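Local coordinates for protein acyl-homoserine-lactone synthase (Mesorhizobium sp. ORS 3359, PDB 6WNS) that catalyses the formation of acyl-homoserine lactone quorum-sensing signals, transferring the acyl group from a coenzyme A thioester, at residues K17-E20 and R21-I25; I45-D48 and A49-E53; L130-A133 and Q134-I138; T147-P150 and K151-A155; Q188-A192 and Y193-G197. All blocks are in the same frame, centred on the assembly; numbering follows the deposited sequence.

Contact 1. Residues K17-E20 and R21-I25; sequences KVLE and RYFRI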
# COMPACT_ATOMS: atom_id res chain seq x y z
N LYS A 17 18.25 8.32 2.64
CA LYS A 17 18.30 8.82 1.24
C LYS A 17 17.13 8.20 0.49
O LYS A 17 16.50 8.93 -0.27
CB LYS A 17 19.70 8.56 0.65
CG LYS A 17 20.71 9.60 1.11
CD LYS A 17 22.05 9.51 0.36
CE LYS A 17 22.98 8.45 0.91
NZ LYS A 17 24.02 8.10 -0.09
N VAL A 18 16.79 6.93 0.74
CA VAL A 18 15.65 6.28 0.06
C VAL A 18 14.40 7.08 0.49
O VAL A 18 13.49 7.33 -0.39
CB VAL A 18 15.57 4.77 0.39
CG1 VAL A 18 14.23 4.15 0.01
CG2 VAL A 18 16.71 3.99 -0.28
N LEU A 19 14.24 7.35 1.77
CA LEU A 19 13.00 8.05 2.19
C LEU A 19 12.90 9.47 1.56
O LEU A 19 11.78 9.89 1.21
CB LEU A 19 12.88 8.07 3.73
CG LEU A 19 12.48 6.75 4.42
CD1 LEU A 19 12.80 6.75 5.91
CD2 LEU A 19 11.00 6.37 4.19
N GLU A 20 13.98 10.21 1.50
CA GLU A 20 14.03 11.56 0.88
C GLU A 20 13.59 11.43 -0.57
O GLU A 20 12.69 12.16 -0.93
CB GLU A 20 15.41 12.21 1.13
CG GLU A 20 15.40 12.81 2.50
CD GLU A 20 16.70 13.10 3.19
OE1 GLU A 20 17.74 13.08 2.50
OE2 GLU A 20 16.64 13.40 4.40
N ARG A 21 14.09 10.42 -1.32
CA ARG A 21 13.65 10.19 -2.72
C ARG A 21 12.18 9.80 -2.72
O ARG A 21 11.46 10.25 -3.58
CB ARG A 21 14.55 9.16 -3.41
CG ARG A 21 15.95 9.71 -3.67
CD ARG A 21 16.75 8.90 -4.67
NE ARG A 21 16.75 7.47 -4.40
CZ ARG A 21 17.60 6.85 -3.59
NH1 ARG A 21 18.54 7.55 -2.94
NH2 ARG A 21 17.50 5.54 -3.45
N TYR A 22 11.76 8.96 -1.77
CA TYR A 22 10.38 8.45 -1.69
C TYR A 22 9.42 9.67 -1.54
O TYR A 22 8.41 9.72 -2.27
CB TYR A 22 10.28 7.48 -0.51
CG TYR A 22 8.87 7.14 -0.13
CD1 TYR A 22 8.08 6.38 -0.99
CD2 TYR A 22 8.28 7.61 1.04
CE1 TYR A 22 6.74 6.14 -0.72
CE2 TYR A 22 6.96 7.29 1.36
CZ TYR A 22 6.21 6.49 0.51
OH TYR A 22 4.91 6.23 0.83
N PHE A 23 9.69 10.61 -0.64
CA PHE A 23 8.79 11.77 -0.43
C PHE A 23 8.80 12.72 -1.65
O PHE A 23 7.80 13.39 -1.97
CB PHE A 23 9.11 12.46 0.87
CG PHE A 23 8.55 11.66 2.02
CD1 PHE A 23 9.39 11.01 2.90
CD2 PHE A 23 7.19 11.57 2.22
CE1 PHE A 23 8.89 10.24 3.96
CE2 PHE A 23 6.68 10.83 3.27
CZ PHE A 23 7.53 10.13 4.12
N ARG A 24 9.89 12.75 -2.39
CA ARG A 24 9.99 13.55 -3.65
C ARG A 24 9.15 12.87 -4.71
O ARG A 24 8.47 13.57 -5.48
CB ARG A 24 11.46 13.68 -4.09
CG ARG A 24 12.29 14.50 -3.11
CD ARG A 24 13.56 15.16 -3.69
NE ARG A 24 14.71 15.30 -2.80
CZ ARG A 24 14.72 15.47 -1.45
NH1 ARG A 24 13.59 15.51 -0.75
NH2 ARG A 24 15.89 15.56 -0.81
N ILE A 25 9.24 11.54 -4.81
CA ILE A 25 8.44 10.72 -5.74
C ILE A 25 6.94 10.95 -5.48
O ILE A 25 6.15 11.09 -6.45
CB ILE A 25 8.88 9.26 -5.65
CG1 ILE A 25 10.23 9.08 -6.33
CG2 ILE A 25 7.83 8.38 -6.26
CD1 ILE A 25 10.84 7.69 -6.15

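Contact 2. Residues I45-D48 and A49-E53; sequences IEID and AFDNE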
# COMPACT_ATOMS: atom_id res chain seq x y z
N ILE A 45 7.76 17.90 -1.92
CA ILE A 45 7.43 16.60 -1.32
C ILE A 45 5.91 16.51 -1.15
O ILE A 45 5.24 17.53 -1.23
CB ILE A 45 8.13 16.38 0.04
CG1 ILE A 45 7.64 17.43 1.02
CG2 ILE A 45 9.64 16.38 -0.05
CD1 ILE A 45 7.91 17.10 2.48
N GLU A 46 5.43 15.30 -1.03
CA GLU A 46 4.01 15.08 -0.61
C GLU A 46 4.06 14.22 0.66
O GLU A 46 4.71 13.16 0.69
CB GLU A 46 3.18 14.57 -1.75
CG GLU A 46 1.67 14.45 -1.44
CD GLU A 46 1.28 13.22 -0.63
OE1 GLU A 46 1.87 12.14 -0.84
OE2 GLU A 46 0.28 13.36 0.17
N ILE A 47 3.28 14.63 1.66
CA ILE A 47 3.30 14.02 2.98
C ILE A 47 1.95 14.31 3.63
O ILE A 47 1.42 15.40 3.46
CB ILE A 47 4.55 14.50 3.78
CG1 ILE A 47 4.72 13.74 5.09
CG2 ILE A 47 4.46 15.98 4.04
CD1 ILE A 47 6.06 14.06 5.82
N ASP A 48 1.42 13.34 4.36
CA ASP A 48 0.09 13.49 4.96
C ASP A 48 0.15 13.16 6.45
O ASP A 48 1.24 12.93 7.05
CB ASP A 48 -0.95 12.69 4.18
CG ASP A 48 -0.92 11.20 4.41
OD1 ASP A 48 -0.15 10.77 5.30
OD2 ASP A 48 -1.57 10.49 3.59
N ALA A 49 -1.01 13.22 7.09
CA ALA A 49 -1.09 13.06 8.56
C ALA A 49 -0.61 11.68 8.99
O ALA A 49 -0.37 11.49 10.19
CB ALA A 49 -2.53 13.32 8.96
N PHE A 50 -0.56 10.71 8.09
CA PHE A 50 -0.27 9.31 8.43
C PHE A 50 1.19 8.98 8.26
O PHE A 50 1.62 7.85 8.66
CB PHE A 50 -1.16 8.37 7.63
CG PHE A 50 -2.61 8.79 7.73
CD1 PHE A 50 -3.27 8.85 8.97
CD2 PHE A 50 -3.33 9.12 6.59
CE1 PHE A 50 -4.61 9.25 9.04
CE2 PHE A 50 -4.64 9.56 6.68
CZ PHE A 50 -5.30 9.56 7.90
N ASP A 51 1.98 9.93 7.76
CA ASP A 51 3.43 9.73 7.67
C ASP A 51 4.04 10.14 9.01
O ASP A 51 4.48 11.30 9.12
CB ASP A 51 3.99 10.54 6.48
CG ASP A 51 3.52 10.07 5.14
OD1 ASP A 51 2.78 10.82 4.46
OD2 ASP A 51 3.79 8.87 4.84
N ASN A 52 4.09 9.25 10.00
CA ASN A 52 4.69 9.50 11.32
C ASN A 52 5.42 8.23 11.74
O ASN A 52 5.58 7.32 10.90
CB ASN A 52 3.62 10.00 12.30
CG ASN A 52 2.58 8.94 12.63
OD1 ASN A 52 2.78 7.75 12.32
ND2 ASN A 52 1.54 9.36 13.36
N GLU A 53 5.77 8.14 12.99
CA GLU A 53 6.59 7.08 13.58
C GLU A 53 5.86 5.73 13.51
O GLU A 53 6.56 4.72 13.64
CB GLU A 53 7.00 7.39 15.03
CG GLU A 53 5.83 7.41 15.99
CD GLU A 53 5.15 8.76 16.18
OE1 GLU A 53 5.16 9.65 15.23
OE2 GLU A 53 4.61 8.95 17.32

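Contact 3. Residues L130-A133 and Q134-I138; sequences LETA and QSLGI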
# COMPACT_ATOMS: atom_id res chain seq x y z
N LEU A 130 2.18 -8.64 0.87
CA LEU A 130 1.62 -9.81 1.61
C LEU A 130 2.73 -10.47 2.42
O LEU A 130 2.48 -10.85 3.58
CB LEU A 130 1.04 -10.84 0.65
CG LEU A 130 -0.15 -10.36 -0.16
CD1 LEU A 130 -0.57 -11.42 -1.16
CD2 LEU A 130 -1.28 -9.96 0.76
N GLU A 131 3.91 -10.58 1.83
CA GLU A 131 5.07 -11.23 2.48
C GLU A 131 5.52 -10.41 3.69
O GLU A 131 5.85 -10.98 4.74
CB GLU A 131 6.18 -11.46 1.45
CG GLU A 131 5.90 -12.68 0.60
CD GLU A 131 7.08 -13.11 -0.30
OE1 GLU A 131 6.84 -13.37 -1.47
OE2 GLU A 131 8.21 -13.25 0.20
N THR A 132 5.57 -9.09 3.56
CA THR A 132 5.95 -8.21 4.69
C THR A 132 4.89 -8.33 5.77
O THR A 132 5.31 -8.51 6.99
CB THR A 132 6.17 -6.80 4.19
OG1 THR A 132 7.08 -6.92 3.10
CG2 THR A 132 6.69 -5.88 5.27
N ALA A 133 3.59 -8.36 5.37
CA ALA A 133 2.52 -8.39 6.40
C ALA A 133 2.61 -9.75 7.14
O ALA A 133 2.47 -9.75 8.39
CB ALA A 133 1.18 -8.17 5.76
N GLN A 134 2.88 -10.82 6.39
CA GLN A 134 3.07 -12.20 6.92
C GLN A 134 4.13 -12.14 8.00
O GLN A 134 3.86 -12.55 9.14
CB GLN A 134 3.55 -13.14 5.81
CG GLN A 134 3.71 -14.60 6.28
CD GLN A 134 2.54 -15.52 5.78
OE1 GLN A 134 2.72 -16.22 4.78
NE2 GLN A 134 1.46 -15.64 6.65
N SER A 135 5.31 -11.65 7.61
CA SER A 135 6.52 -11.63 8.46
C SER A 135 6.22 -10.88 9.76
O SER A 135 6.83 -11.24 10.73
CB SER A 135 7.70 -11.05 7.74
OG SER A 135 7.61 -9.63 7.64
N LEU A 136 5.29 -9.91 9.80
CA LEU A 136 5.06 -9.07 11.01
C LEU A 136 3.88 -9.56 11.89
O LEU A 136 3.49 -8.79 12.87
CB LEU A 136 4.83 -7.63 10.53
CG LEU A 136 6.05 -6.93 9.92
CD1 LEU A 136 5.68 -5.53 9.41
CD2 LEU A 136 7.21 -6.84 10.90
N GLY A 137 3.19 -10.64 11.39
CA GLY A 137 1.97 -11.19 12.02
C GLY A 137 0.74 -10.30 11.82
O GLY A 137 -0.29 -10.38 12.61
N ILE A 138 0.82 -9.45 10.78
CA ILE A 138 -0.38 -8.76 10.26
C ILE A 138 -1.14 -9.85 9.51
O ILE A 138 -0.46 -10.58 8.75
CB ILE A 138 0.04 -7.63 9.30
CG1 ILE A 138 1.10 -6.79 10.03
CG2 ILE A 138 -1.18 -6.89 8.77
CD1 ILE A 138 1.41 -5.48 9.49

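Contact 4. Residues T147-P150 and K151-A155; sequences TFWP and KRLRA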
# COMPACT_ATOMS: atom_id res chain seq x y z
N THR A 147 -13.12 0.90 -7.30
CA THR A 147 -14.06 -0.25 -7.34
C THR A 147 -13.61 -1.29 -8.36
O THR A 147 -14.18 -2.34 -8.29
CB THR A 147 -15.50 0.19 -7.60
OG1 THR A 147 -15.42 1.05 -8.75
CG2 THR A 147 -16.13 0.95 -6.46
N PHE A 148 -12.59 -1.09 -9.21
CA PHE A 148 -12.15 -2.17 -10.14
C PHE A 148 -11.17 -3.13 -9.45
O PHE A 148 -10.85 -4.17 -10.04
CB PHE A 148 -11.55 -1.62 -11.44
CG PHE A 148 -10.29 -0.79 -11.29
CD1 PHE A 148 -9.05 -1.39 -11.13
CD2 PHE A 148 -10.34 0.59 -11.32
CE1 PHE A 148 -7.90 -0.64 -10.98
CE2 PHE A 148 -9.19 1.34 -11.20
CZ PHE A 148 -7.97 0.72 -11.00
N TRP A 149 -10.65 -2.81 -8.27
CA TRP A 149 -9.52 -3.57 -7.64
C TRP A 149 -9.95 -4.97 -7.21
O TRP A 149 -9.14 -5.89 -7.34
CB TRP A 149 -8.89 -2.83 -6.46
CG TRP A 149 -7.79 -1.94 -6.94
CD1 TRP A 149 -7.84 -0.59 -7.10
CD2 TRP A 149 -6.52 -2.37 -7.47
NE1 TRP A 149 -6.69 -0.15 -7.69
CE2 TRP A 149 -5.84 -1.20 -7.89
CE3 TRP A 149 -5.91 -3.62 -7.65
CZ2 TRP A 149 -4.58 -1.25 -8.48
CZ3 TRP A 149 -4.65 -3.67 -8.21
CH2 TRP A 149 -3.99 -2.49 -8.61
N PRO A 150 -11.13 -5.13 -6.58
CA PRO A 150 -11.51 -6.43 -6.02
C PRO A 150 -11.50 -7.53 -7.09
O PRO A 150 -10.95 -8.54 -6.83
CB PRO A 150 -12.91 -6.18 -5.44
CG PRO A 150 -12.92 -4.70 -5.15
CD PRO A 150 -12.09 -4.07 -6.26
N LYS A 151 -11.98 -7.26 -8.30
CA LYS A 151 -11.93 -8.28 -9.38
C LYS A 151 -10.47 -8.65 -9.64
O LYS A 151 -10.16 -9.86 -9.65
CB LYS A 151 -12.65 -7.80 -10.64
CG LYS A 151 -14.15 -8.02 -10.59
CD LYS A 151 -14.69 -8.05 -9.14
CE LYS A 151 -15.86 -7.12 -8.88
NZ LYS A 151 -15.90 -6.68 -7.46
N ARG A 152 -9.60 -7.67 -9.85
CA ARG A 152 -8.19 -7.94 -10.20
C ARG A 152 -7.54 -8.75 -9.07
O ARG A 152 -6.70 -9.67 -9.39
CB ARG A 152 -7.46 -6.62 -10.39
CG ARG A 152 -7.80 -5.98 -11.72
CD ARG A 152 -7.04 -4.69 -12.01
NE ARG A 152 -6.53 -4.85 -13.37
CZ ARG A 152 -5.24 -4.95 -13.67
NH1 ARG A 152 -4.32 -4.80 -12.73
NH2 ARG A 152 -4.88 -5.15 -14.93
N LEU A 153 -7.85 -8.38 -7.81
CA LEU A 153 -7.13 -8.99 -6.66
C LEU A 153 -7.68 -10.41 -6.43
O LEU A 153 -6.85 -11.32 -6.14
CB LEU A 153 -7.26 -8.16 -5.39
CG LEU A 153 -6.47 -6.83 -5.34
CD1 LEU A 153 -6.74 -6.14 -4.03
CD2 LEU A 153 -4.97 -7.01 -5.51
N ARG A 154 -9.00 -10.59 -6.61
CA ARG A 154 -9.64 -11.94 -6.55
C ARG A 154 -9.23 -12.79 -7.76
O ARG A 154 -9.51 -13.94 -7.68
CB ARG A 154 -11.17 -11.88 -6.36
CG ARG A 154 -11.55 -11.65 -4.90
CD ARG A 154 -12.96 -12.03 -4.47
NE ARG A 154 -13.86 -10.93 -4.67
CZ ARG A 154 -14.55 -10.26 -3.76
NH1 ARG A 154 -14.48 -10.54 -2.48
NH2 ARG A 154 -15.28 -9.23 -4.16
N ALA A 155 -8.49 -12.28 -8.76
CA ALA A 155 -7.91 -13.04 -9.91
C ALA A 155 -6.49 -13.54 -9.57
O ALA A 155 -6.06 -14.55 -10.18
CB ALA A 155 -7.87 -12.21 -11.18

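Contact 5. Residues Q188-A192 and Y193-G197; sequences QTRRA and YGISG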
# COMPACT_ATOMS: atom_id res chain seq x y z
N GLN A 188 -0.19 -17.81 -5.42
CA GLN A 188 -0.94 -17.59 -6.69
C GLN A 188 -0.42 -16.27 -7.31
O GLN A 188 -0.29 -16.18 -8.56
CB GLN A 188 -2.46 -17.56 -6.39
CG GLN A 188 -3.29 -18.63 -7.11
CD GLN A 188 -3.12 -18.67 -8.61
OE1 GLN A 188 -2.21 -19.49 -9.12
NE2 GLN A 188 -4.04 -17.91 -9.33
N THR A 189 -0.04 -15.32 -6.47
CA THR A 189 0.39 -13.96 -6.93
C THR A 189 1.71 -14.12 -7.73
O THR A 189 1.77 -13.72 -8.98
CB THR A 189 0.53 -12.97 -5.77
OG1 THR A 189 -0.78 -12.69 -5.12
CG2 THR A 189 1.13 -11.64 -6.23
N ARG A 190 2.74 -14.65 -7.02
CA ARG A 190 4.01 -15.13 -7.64
C ARG A 190 3.75 -15.87 -8.98
O ARG A 190 4.65 -15.68 -9.93
CB ARG A 190 4.80 -16.06 -6.72
CG ARG A 190 5.75 -15.33 -5.79
CD ARG A 190 6.76 -16.26 -5.11
NE ARG A 190 7.39 -15.58 -3.99
CZ ARG A 190 8.71 -15.45 -3.80
NH1 ARG A 190 9.62 -16.02 -4.62
NH2 ARG A 190 9.12 -14.74 -2.76
N ARG A 191 2.66 -16.73 -9.01
CA ARG A 191 2.38 -17.59 -10.19
C ARG A 191 1.83 -16.71 -11.30
O ARG A 191 2.26 -16.88 -12.53
CB ARG A 191 1.33 -18.67 -9.95
CG ARG A 191 0.99 -19.44 -11.22
CD ARG A 191 1.02 -20.94 -11.02
NE ARG A 191 2.23 -21.39 -10.33
CZ ARG A 191 3.29 -21.94 -10.91
NH1 ARG A 191 3.35 -22.12 -12.22
NH2 ARG A 191 4.31 -22.32 -10.15
N ALA A 192 0.93 -15.76 -10.87
CA ALA A 192 0.29 -14.86 -11.85
C ALA A 192 1.39 -14.05 -12.56
O ALA A 192 1.31 -13.89 -13.87
CB ALA A 192 -0.73 -14.00 -11.16
N TYR A 193 2.43 -13.64 -11.76
CA TYR A 193 3.56 -12.85 -12.29
C TYR A 193 4.80 -13.70 -12.54
O TYR A 193 5.85 -13.08 -12.90
CB TYR A 193 3.94 -11.74 -11.32
CG TYR A 193 2.92 -10.65 -11.28
CD1 TYR A 193 3.05 -9.53 -12.08
CD2 TYR A 193 1.80 -10.77 -10.48
CE1 TYR A 193 2.11 -8.51 -12.04
CE2 TYR A 193 0.85 -9.76 -10.43
CZ TYR A 193 1.00 -8.64 -11.22
OH TYR A 193 0.07 -7.65 -11.14
N GLY A 194 4.70 -15.02 -12.31
CA GLY A 194 5.79 -15.99 -12.52
C GLY A 194 7.15 -15.39 -12.20
O GLY A 194 7.94 -15.21 -13.13
N ILE A 195 7.43 -15.04 -10.94
CA ILE A 195 8.84 -14.78 -10.54
C ILE A 195 9.19 -15.67 -9.35
O ILE A 195 8.27 -16.21 -8.66
CB ILE A 195 9.15 -13.29 -10.32
CG1 ILE A 195 8.24 -12.66 -9.27
CG2 ILE A 195 9.13 -12.53 -11.65
CD1 ILE A 195 8.67 -12.96 -7.86
N SER A 196 10.50 -15.84 -9.16
CA SER A 196 11.10 -16.99 -8.45
C SER A 196 11.95 -16.51 -7.28
O SER A 196 11.65 -16.93 -6.17
CB SER A 196 11.92 -17.82 -9.37
OG SER A 196 11.42 -17.74 -10.69
N GLY A 197 13.03 -15.75 -7.53
CA GLY A 197 14.09 -15.50 -6.53
C GLY A 197 13.44 -15.05 -5.18
O GLY A 197 12.13 -15.17 -4.96

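Contact 1. Residues K17-E20 and R21-I25
R21 meets K17 and V18 one turn back in helix 16-31, an early helix of the acetyltransferase-like fold; the four backbone bonds are of the i to i+4 kind, while side chains also meet at i to i+3. R21 N donates to K17 O at 3.0 Å, nearly straight at 165°. The R21 side chain bends at chi3 (-50°), laying the guanidinium back along the helix: one face meets K17 O and V18 CA, while NH2 comes 3.6 Å from V18 CG2. NH2 also makes a weak bond to G65 O. Y22 N follows with a bond of 2.7 Å to V18 O. The Y22 ring swings away from the first segment, CG lying opposite the backbone N (chi1 167°), and its OH is hydrogen-bonded to R26; Y22 CD2 touches L19 CD2 at 4.3 Å. F23 N bonds to L19 O, and the F23 ring has Y22 CD2 over the centre of one face. Y57 of strand 56-60 touches L19, Y22 and F23, so this flank of the helix packs against the sheet. R24 N completes the series on E20 O. The R24 guanidinium sets one face over the E20 carbonyl, and NH2 stands 4.5 Å from E20 OE1, opposite charges that probably attract weakly, with no N-H pointed at the oxygen. The aliphatic part of R24 lies closer, its CG 3.2 Å from E20 O.

Contact 2. Residues I45-D48 and A49-E53
The chain reverses in a type I beta turn from D48 to D51, closed by D51 N donating to D48 O at 3.2 Å from above the carbonyl plane. It lies in the loop between helix 16-31 and strand 56-60, and D51 is also the centre of an inverse gamma turn. Two aspartates reinforce the turn from its ends. D48 CG sits between its own backbone N and carbonyl carbon, which brings the carboxylate forward over the turn; OD1 takes the F50 amide at 2.8 Å, meeting it 48° out of the carboxylate plane. In return D51 OD1 offers its anti lone pair to D48 N, with an N-H...O angle of 169°. The two carboxylates therefore crowd together, D48 OD1 and D51 OD1 only 3.0 Å apart and their planes within 25°. Their repulsion is probably offset by arginines: R72 forms salt bridges with both, R105 with D48 and R26 with D51, while Y57 OH bonds D51 OD2. An asparagine in place of D48 would probably weaken the charge pairing with R72 and R105, though D51 would still meet R72 and E46 would still meet R105. On the I47 side of the turn, F23 of helix 16-31 touches both I47 and D51; I47 CG1 lies 3.6 Å from D51 CB, the methylene of the acid.

Contact 3. Residues L130-A133 and Q134-I138
A Schellman motif ends helix 121-135: A133 O receives I138 N in the 6→1 bond, and G137 N bonds back to Q134 O within the last turn. G137, with phi 73°, is where the chain leaves helical geometry. A133 O is the acceptor on which the cap turns. I138 N reaches it at 2.9 Å and L136 N at 3.2 Å, from opposite faces of the carbonyl plane, the second standing 67° out of that plane. Upstream, Q134 N and S135 N still make regular bonds to L130 O and E131 O. T132 O holds S135 OG at 2.6 Å, because OG lies between the S135 backbone N and carbonyl carbon (chi1 75°) and so folds back onto the helix; L136 N adds only a weak bond to the same oxygen. The apolar partner of the motif is A133 CB against I138 CB at 3.8 Å, with I138 CG2 alongside the same methyl at 4.0 Å. Beyond the cap, T132 touches strands 4-7 and 56-60, and L136 meets L6 and L56, so this end of the helix rests on the sheet. The carbonyls of L130 to Q134 are thus each met by the chain's own donors, four by amides and that of T132 also by a serine hydroxyl, while the A133-I138 contact packs one side of the turn as the chain heads for strand 140-146.

Contact 4. Residues T147-P150 and K151-A155
Two backbone bonds carry the first turn of helix 149-155: L153 N to W149 O and R154 N to P150 O, each 2.8 Å. Both donors approach nearly along the C=O axis, with C=O...N angles of 166° and 163°. P150 has no amide hydrogen, which costs nothing in a first turn, where amides have no helical carbonyl one turn back to bond.

The apolar contacts run along the same turn. L153 leans on the six-membered part of the indole, its CG 4.0 Å from W149 CE3 and its CD2 close beside it, the two side chains meeting at a slant. F148 also meets the indole, its CE1 lying 3.6 Å above one face of the W149 ring, toward its rim. Here F148 CG is placed between its backbone N and carbonyl carbon (chi1 62°), and the ring ends beside R152, pointing the same way. R152 CD reaches the edge of that ring, 4.0 Å from F148 CD1. With an alanine in place of L153, the W149 indole would probably face a gap and the packing on L160 and W158 would be lost.

Among the charged groups, R154 salt-bridges E162 of strand 160-162, to which K151 NZ makes a weak, long ion pair, and P150 touches the same residue; P150 CB lies 3.6 Å from K151 NZ. One side of the turn thus packs F148, W149, L153 and the aliphatic part of R152; on the other, R154, and weakly K151, probably draw the helix to the acidic residue of the outermost strand.

Contact 5. Residues Q188-A192 and Y193-G197
The R190 guanidinium and the Y193 ring both receive backbone oxygens at their edges. S196 O lies in the guanidinium plane, 2.7 Å from R190 NH1, while G197 O, tilted 20° out of that plane, accepts a hydrogen bond from the same NH1 at 2.7 Å with an N-H...O angle of 148°. On the Y193 ring, T189 O sits in plane at the edge, 3.3 Å from CD2, and A192 CB approaches the same carbon at 4.2 Å.

These groups flank a Schellman motif at the end of helix 183-192. Y193 N makes the last regular bond, to T189 O. G194 then leaves helical geometry with phi 35°, and its amide makes a weak bond to R191 O. I195 N reaches back to R190 O at 3.0 Å, although the position of that oxygen is less certain. The R190 chain runs extended from CG to NE, which carries its head group past I195 to the carbonyls of S196 and G197. Its aliphatic part passes beside I195, with R190 CG 4.3 Å from I195 CD1. One side chain thus ties the last turn of the helix to the loop that follows.

The motif packs against helix 121-135: R190 NH2 forms a salt bridge with E131 and T189 touches C127, while Y193 and I195 meet L126 and F124. T189 OG1 is bonded to A185 O and W158 NE1, and Y193 also touches L156, which links this helix end to the loop between helix 149-155 and strand 160-162.

All five contacts are local and in series along the chain; none nests in or crosses another. Contact 1 lies within helix 16-31, and contact 2 turns the loop between that helix and strand 56-60; the two touch through F23, whose carbonyl probably bonds E46 N. Contact 3 closes the end of helix 121-135 before strand 140-146. Contact 4 forms the short helix between strands 140-146 and 160-162, about 29 Å from contact 1 between centres and on the opposite side of the chain's centre. Contact 5 ends helix 183-192, joined to contact 3 by the E131-R190 salt bridge and brushing contact 4 where Q188 nears A155.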